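Local structure of steroid delta-isomerase (Pseudomonas aeruginosa, 3MSO) at residues R32-M44 against R109-L123. The protein probably acts as a steroid delta-isomerase, an enzyme built on a SnoaL-like domain of the NTF2 superfamily. Numbering follows the deposited sequence.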
loop_
_atom_site.group_PDB
_atom_site.type_symbol
_atom_site.label_atom_id
_atom_site.label_comp_id
_atom_site.label_asym_id
_atom_site.label_seq_id
_atom_site.Cartn_x
_atom_site.Cartn_y
_atom_site.Cartn_z
ATOM N N ARG B 32 -20.589 -10.983 21.151
ATOM C CA ARG B 32 -20.927 -12.190 21.900
ATOM C C ARG B 32 -20.006 -13.356 21.504
ATOM O O ARG B 32 -19.639 -14.157 22.367
ATOM C CB ARG B 32 -22.404 -12.561 21.636
ATOM C CG ARG B 32 -23.057 -13.434 22.709
ATOM C CD ARG B 32 -24.052 -14.409 22.099
ATOM N N LEU B 33 -19.640 -13.447 20.208
ATOM C CA LEU B 33 -18.805 -14.510 19.648
ATOM C C LEU B 33 -17.322 -14.295 19.890
ATOM O O LEU B 33 -16.534 -15.236 19.703
ATOM C CB LEU B 33 -19.078 -14.690 18.125
ATOM C CG LEU B 33 -20.551 -14.793 17.676
ATOM C CD1 LEU B 33 -20.658 -14.935 16.194
ATOM C CD2 LEU B 33 -21.272 -15.955 18.340
ATOM N N LEU B 34 -16.931 -13.062 20.276
ATOM C CA LEU B 34 -15.528 -12.696 20.481
ATOM C C LEU B 34 -15.038 -12.869 21.906
ATOM O O LEU B 34 -15.797 -12.646 22.863
ATOM C CB LEU B 34 -15.277 -11.248 20.050
ATOM C CG LEU B 34 -15.582 -10.873 18.621
ATOM C CD1 LEU B 34 -15.495 -9.367 18.454
ATOM C CD2 LEU B 34 -14.654 -11.577 17.656
ATOM N N HIS B 35 -13.740 -13.215 22.046
ATOM C CA HIS B 35 -13.087 -13.311 23.345
ATOM C C HIS B 35 -12.847 -11.854 23.726
ATOM O O HIS B 35 -12.566 -11.063 22.829
ATOM C CB HIS B 35 -11.744 -14.060 23.243
ATOM C CG HIS B 35 -11.083 -14.288 24.566
ATOM N ND1 HIS B 35 -10.302 -13.308 25.158
ATOM C CD2 HIS B 35 -11.137 -15.357 25.397
ATOM C CE1 HIS B 35 -9.899 -13.815 26.314
ATOM N NE2 HIS B 35 -10.379 -15.046 26.504
ATOM N N PRO B 36 -12.982 -11.433 25.003
ATOM C CA PRO B 36 -12.741 -10.014 25.334
ATOM C C PRO B 36 -11.420 -9.458 24.800
ATOM O O PRO B 36 -11.371 -8.305 24.388
ATOM C CB PRO B 36 -12.776 -9.990 26.863
ATOM C CG PRO B 36 -12.672 -11.413 27.279
ATOM C CD PRO B 36 -13.344 -12.193 26.211
ATOM N N ASP B 37 -10.383 -10.294 24.758
ATOM C CA ASP B 37 -9.051 -9.928 24.302
ATOM C C ASP B 37 -8.759 -10.411 22.892
ATOM O O ASP B 37 -7.589 -10.556 22.530
ATOM C CB ASP B 37 -7.997 -10.476 25.288
ATOM C CG ASP B 37 -8.187 -10.026 26.728
ATOM O OD1 ASP B 37 -8.586 -8.849 26.941
ATOM O OD2 ASP B 37 -7.908 -10.833 27.640
ATOM N N ALA B 38 -9.811 -10.641 22.087
ATOM C CA ALA B 38 -9.683 -11.103 20.700
ATOM C C ALA B 38 -8.791 -10.169 19.881
ATOM O O ALA B 38 -8.766 -8.963 20.111
ATOM C CB ALA B 38 -11.053 -11.239 20.047
ATOM N N VAL B 39 -8.035 -10.750 18.959
ATOM C CA VAL B 39 -7.089 -10.059 18.091
ATOM C C VAL B 39 -7.502 -10.144 16.616
ATOM O O VAL B 39 -7.932 -11.204 16.143
ATOM C CB VAL B 39 -5.683 -10.632 18.365
ATOM C CG1 VAL B 39 -4.795 -10.617 17.132
ATOM C CG2 VAL B 39 -5.025 -9.906 19.531
ATOM N N PHE B 40 -7.396 -9.005 15.901
ATOM C CA PHE B 40 -7.675 -8.941 14.473
ATOM C C PHE B 40 -6.388 -8.607 13.730
ATOM O O PHE B 40 -5.753 -7.586 14.013
ATOM C CB PHE B 40 -8.794 -7.949 14.135
ATOM C CG PHE B 40 -9.084 -7.843 12.648
ATOM C CD1 PHE B 40 -9.888 -8.779 12.012
ATOM C CD2 PHE B 40 -8.559 -6.800 11.891
ATOM C CE1 PHE B 40 -10.151 -8.681 10.649
ATOM C CE2 PHE B 40 -8.809 -6.719 10.520
ATOM C CZ PHE B 40 -9.608 -7.657 9.909
ATOM N N ARG B 41 -6.006 -9.486 12.786
ATOM C CA ARG B 41 -4.809 -9.323 11.948
ATOM C C ARG B 41 -5.235 -8.919 10.549
ATOM O O ARG B 41 -5.779 -9.724 9.786
ATOM C CB ARG B 41 -3.925 -10.580 11.970
ATOM C CG ARG B 41 -3.510 -10.926 13.383
ATOM C CD ARG B 41 -2.591 -12.105 13.499
ATOM N NE ARG B 41 -2.476 -12.507 14.905
ATOM C CZ ARG B 41 -1.679 -11.921 15.793
ATOM N NH1 ARG B 41 -0.894 -10.912 15.430
ATOM N NH2 ARG B 41 -1.663 -12.336 17.053
ATOM N N SER B 42 -5.082 -7.622 10.275
ATOM C CA SER B 42 -5.477 -6.967 9.034
ATOM C C SER B 42 -4.695 -7.454 7.807
ATOM O O SER B 42 -3.482 -7.646 7.889
ATOM C CB SER B 42 -5.330 -5.451 9.175
ATOM O OG SER B 42 -5.864 -4.756 8.065
ATOM N N PRO B 43 -5.346 -7.578 6.631
ATOM C CA PRO B 43 -4.572 -7.904 5.420
ATOM C C PRO B 43 -3.660 -6.741 5.008
ATOM O O PRO B 43 -2.750 -6.935 4.211
ATOM C CB PRO B 43 -5.665 -8.140 4.367
ATOM C CG PRO B 43 -6.835 -7.342 4.838
ATOM C CD PRO B 43 -6.787 -7.395 6.325
HETATM N N MSE B 44 -3.907 -5.545 5.581
HETATM C CA MSE B 44 -3.237 -4.290 5.288
HETATM C C MSE B 44 -2.042 -3.986 6.160
HETATM O O MSE B 44 -1.050 -3.456 5.652
HETATM C CB MSE B 44 -4.252 -3.140 5.417
HETATM C CG MSE B 44 -5.204 -3.013 4.232
HETATM SE SE MSE B 44 -4.225 -2.581 2.565
HETATM C CE MSE B 44 -3.545 -0.815 2.982
ATOM N N ARG B 109 -15.033 -19.268 21.815
ATOM C CA ARG B 109 -14.889 -17.831 21.588
ATOM C C ARG B 109 -13.810 -17.586 20.534
ATOM O O ARG B 109 -12.772 -18.262 20.548
ATOM C CB ARG B 109 -14.458 -17.116 22.870
ATOM C CG ARG B 109 -15.321 -17.372 24.081
ATOM C CD ARG B 109 -14.837 -16.522 25.236
ATOM N NE ARG B 109 -15.347 -17.027 26.498
ATOM C CZ ARG B 109 -14.710 -17.911 27.259
ATOM N NH1 ARG B 109 -13.514 -18.366 26.904
ATOM N NH2 ARG B 109 -15.262 -18.345 28.384
ATOM N N ILE B 110 -14.043 -16.587 19.642
ATOM C CA ILE B 110 -13.068 -16.183 18.626
ATOM C C ILE B 110 -11.938 -15.476 19.362
ATOM O O ILE B 110 -12.212 -14.526 20.086
ATOM C CB ILE B 110 -13.706 -15.292 17.514
ATOM C CG1 ILE B 110 -14.774 -16.077 16.691
ATOM C CG2 ILE B 110 -12.609 -14.684 16.598
ATOM C CD1 ILE B 110 -15.740 -15.206 15.841
ATOM N N VAL B 111 -10.687 -15.950 19.198
ATOM C CA VAL B 111 -9.486 -15.381 19.825
ATOM C C VAL B 111 -8.568 -14.677 18.813
ATOM O O VAL B 111 -7.935 -13.676 19.148
ATOM C CB VAL B 111 -8.715 -16.365 20.745
ATOM C CG1 VAL B 111 -9.600 -16.853 21.887
ATOM C CG2 VAL B 111 -8.127 -17.556 19.968
ATOM N N ASP B 112 -8.496 -15.193 17.591
ATOM C CA ASP B 112 -7.672 -14.632 16.534
ATOM C C ASP B 112 -8.451 -14.659 15.194
ATOM O O ASP B 112 -8.983 -15.692 14.792
ATOM C CB ASP B 112 -6.337 -15.400 16.438
ATOM C CG ASP B 112 -5.245 -14.693 15.655
ATOM O OD1 ASP B 112 -5.187 -14.873 14.419
ATOM O OD2 ASP B 112 -4.410 -14.018 16.283
ATOM N N PHE B 113 -8.539 -13.510 14.535
ATOM C CA PHE B 113 -9.218 -13.394 13.264
ATOM C C PHE B 113 -8.243 -12.720 12.324
ATOM O O PHE B 113 -7.980 -11.518 12.445
ATOM C CB PHE B 113 -10.491 -12.563 13.409
ATOM C CG PHE B 113 -11.524 -12.794 12.331
ATOM C CD1 PHE B 113 -11.240 -12.512 10.996
ATOM C CD2 PHE B 113 -12.809 -13.219 12.655
ATOM C CE1 PHE B 113 -12.204 -12.693 10.004
ATOM C CE2 PHE B 113 -13.772 -13.403 11.658
ATOM C CZ PHE B 113 -13.465 -13.126 10.340
ATOM N N GLU B 114 -7.691 -13.512 11.393
ATOM C CA GLU B 114 -6.698 -13.085 10.417
ATOM C C GLU B 114 -7.270 -13.117 9.011
ATOM O O GLU B 114 -7.786 -14.143 8.569
ATOM C CB GLU B 114 -5.481 -13.982 10.554
ATOM C CG GLU B 114 -4.278 -13.577 9.741
ATOM C CD GLU B 114 -3.042 -14.405 10.036
ATOM O OE1 GLU B 114 -3.116 -15.326 10.881
ATOM O OE2 GLU B 114 -1.999 -14.139 9.400
ATOM N N VAL B 115 -7.198 -11.978 8.313
ATOM C CA VAL B 115 -7.706 -11.858 6.940
ATOM C C VAL B 115 -6.540 -11.663 5.959
ATOM O O VAL B 115 -5.589 -10.957 6.278
ATOM C CB VAL B 115 -8.762 -10.713 6.825
ATOM C CG1 VAL B 115 -9.290 -10.563 5.396
ATOM C CG2 VAL B 115 -9.917 -10.925 7.799
HETATM N N MSE B 116 -6.607 -12.320 4.788
HETATM C CA MSE B 116 -5.659 -12.148 3.664
HETATM C C MSE B 116 -6.509 -11.960 2.396
HETATM O O MSE B 116 -7.569 -12.575 2.245
HETATM C CB MSE B 116 -4.723 -13.338 3.464
HETATM C CG MSE B 116 -3.947 -13.715 4.706
HETATM SE SE MSE B 116 -2.549 -14.973 4.295
HETATM C CE MSE B 116 -2.155 -15.500 6.122
ATOM N N VAL B 117 -6.052 -11.088 1.515
ATOM C CA VAL B 117 -6.733 -10.762 0.271
ATOM C C VAL B 117 -5.695 -10.803 -0.850
ATOM O O VAL B 117 -4.513 -10.549 -0.606
ATOM C CB VAL B 117 -7.494 -9.392 0.412
ATOM C CG1 VAL B 117 -7.742 -8.715 -0.940
ATOM C CG2 VAL B 117 -8.814 -9.564 1.180
ATOM N N ARG B 118 -6.130 -11.206 -2.049
ATOM C CA ARG B 118 -5.345 -11.223 -3.291
ATOM C C ARG B 118 -6.278 -10.835 -4.472
ATOM O O ARG B 118 -7.485 -11.104 -4.381
ATOM C CB ARG B 118 -4.645 -12.573 -3.513
ATOM C CG ARG B 118 -5.582 -13.757 -3.733
ATOM C CD ARG B 118 -4.835 -14.923 -4.354
ATOM N NE ARG B 118 -4.488 -14.658 -5.752
ATOM C CZ ARG B 118 -5.294 -14.910 -6.774
ATOM N NH1 ARG B 118 -6.487 -15.452 -6.569
ATOM N NH2 ARG B 118 -4.910 -14.634 -8.012
ATOM N N PRO B 119 -5.781 -10.227 -5.578
ATOM C CA PRO B 119 -4.385 -9.807 -5.858
ATOM C C PRO B 119 -4.061 -8.452 -5.234
ATOM O O PRO B 119 -4.903 -7.886 -4.539
ATOM C CB PRO B 119 -4.352 -9.762 -7.388
ATOM C CG PRO B 119 -5.734 -9.313 -7.763
ATOM C CD PRO B 119 -6.676 -9.850 -6.688
HETATM N N MSE B 120 -2.874 -7.922 -5.490
HETATM C CA MSE B 120 -2.457 -6.614 -4.991
HETATM C C MSE B 120 -3.541 -5.527 -5.204
HETATM O O MSE B 120 -3.894 -4.838 -4.251
HETATM C CB MSE B 120 -1.142 -6.204 -5.670
HETATM C CG MSE B 120 -0.740 -4.766 -5.381
HETATM SE SE MSE B 120 -0.278 -4.524 -3.523
HETATM C CE MSE B 120 1.632 -4.910 -3.814
ATOM N N SER B 121 -4.062 -5.396 -6.447
ATOM C CA SER B 121 -5.101 -4.435 -6.862
ATOM C C SER B 121 -6.344 -4.492 -5.969
ATOM O O SER B 121 -6.886 -3.436 -5.616
ATOM C CB SER B 121 -5.484 -4.651 -8.324
ATOM O OG SER B 121 -5.563 -6.032 -8.647
ATOM N N GLY B 122 -6.758 -5.707 -5.602
ATOM C CA GLY B 122 -7.896 -5.942 -4.725
ATOM C C GLY B 122 -7.616 -5.465 -3.315
ATOM O O GLY B 122 -8.460 -4.791 -2.712
ATOM N N LEU B 123 -6.405 -5.793 -2.785
ATOM C CA LEU B 123 -5.943 -5.382 -1.455
ATOM C C LEU B 123 -5.883 -3.858 -1.373
ATOM O O LEU B 123 -6.423 -3.288 -0.423
ATOM C CB LEU B 123 -4.576 -6.000 -1.134
ATOM C CG LEU B 123 -3.971 -5.719 0.253
ATOM C CD1 LEU B 123 -4.864 -6.222 1.376
ATOM C CD2 LEU B 123 -2.543 -6.304 0.376
#
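Strands 38-41 and 110-118 pair in parallel inside the mixed sheet, their axes 4.6 Å apart, with Val39, Phe40 and Arg41 opposite Asp112, Phe113 and Glu114. Val39 N donates to Val111 O, Phe113 N to Val39 O, Arg41 N to Phe113 O and Val115 N to Arg41 O. Before the type I turn at His35-Ala38, residues 33-35 bind the same strand: Ile110 N donates to Leu33 O (2.8 Å) and His35 N to Ile110 O.

On the helix-covered face, Phe40 has its CG anti to the backbone N (chi1 179°), and CE1 meets Val115 CG2 (3.6 Å) and Phe113 CD1 (4.0 Å). The large rings of Phe40 and Phe113 suit this buried, non-polar site beneath helix 52-65. On the other face, with CG beside its own N (chi1 -57°), the extended Arg41 chain runs back along the strand to a salt bridge that pairs the charge of buried Asp112: NE donates to the syn lone pair of OD2 (2.8 Å), guanidinium and carboxylate nearly coplanar. Glu114 instead pairs with Arg118 of the second subunit.

Proline suits the ladder's end, since Pro43 N cannot donate to Val115 O; its CB packs on Leu123 CD1 (3.6 Å), joining helix 120-138. Such a sheet, packed against helices, is characteristic of the NTF2-like alpha+beta cone.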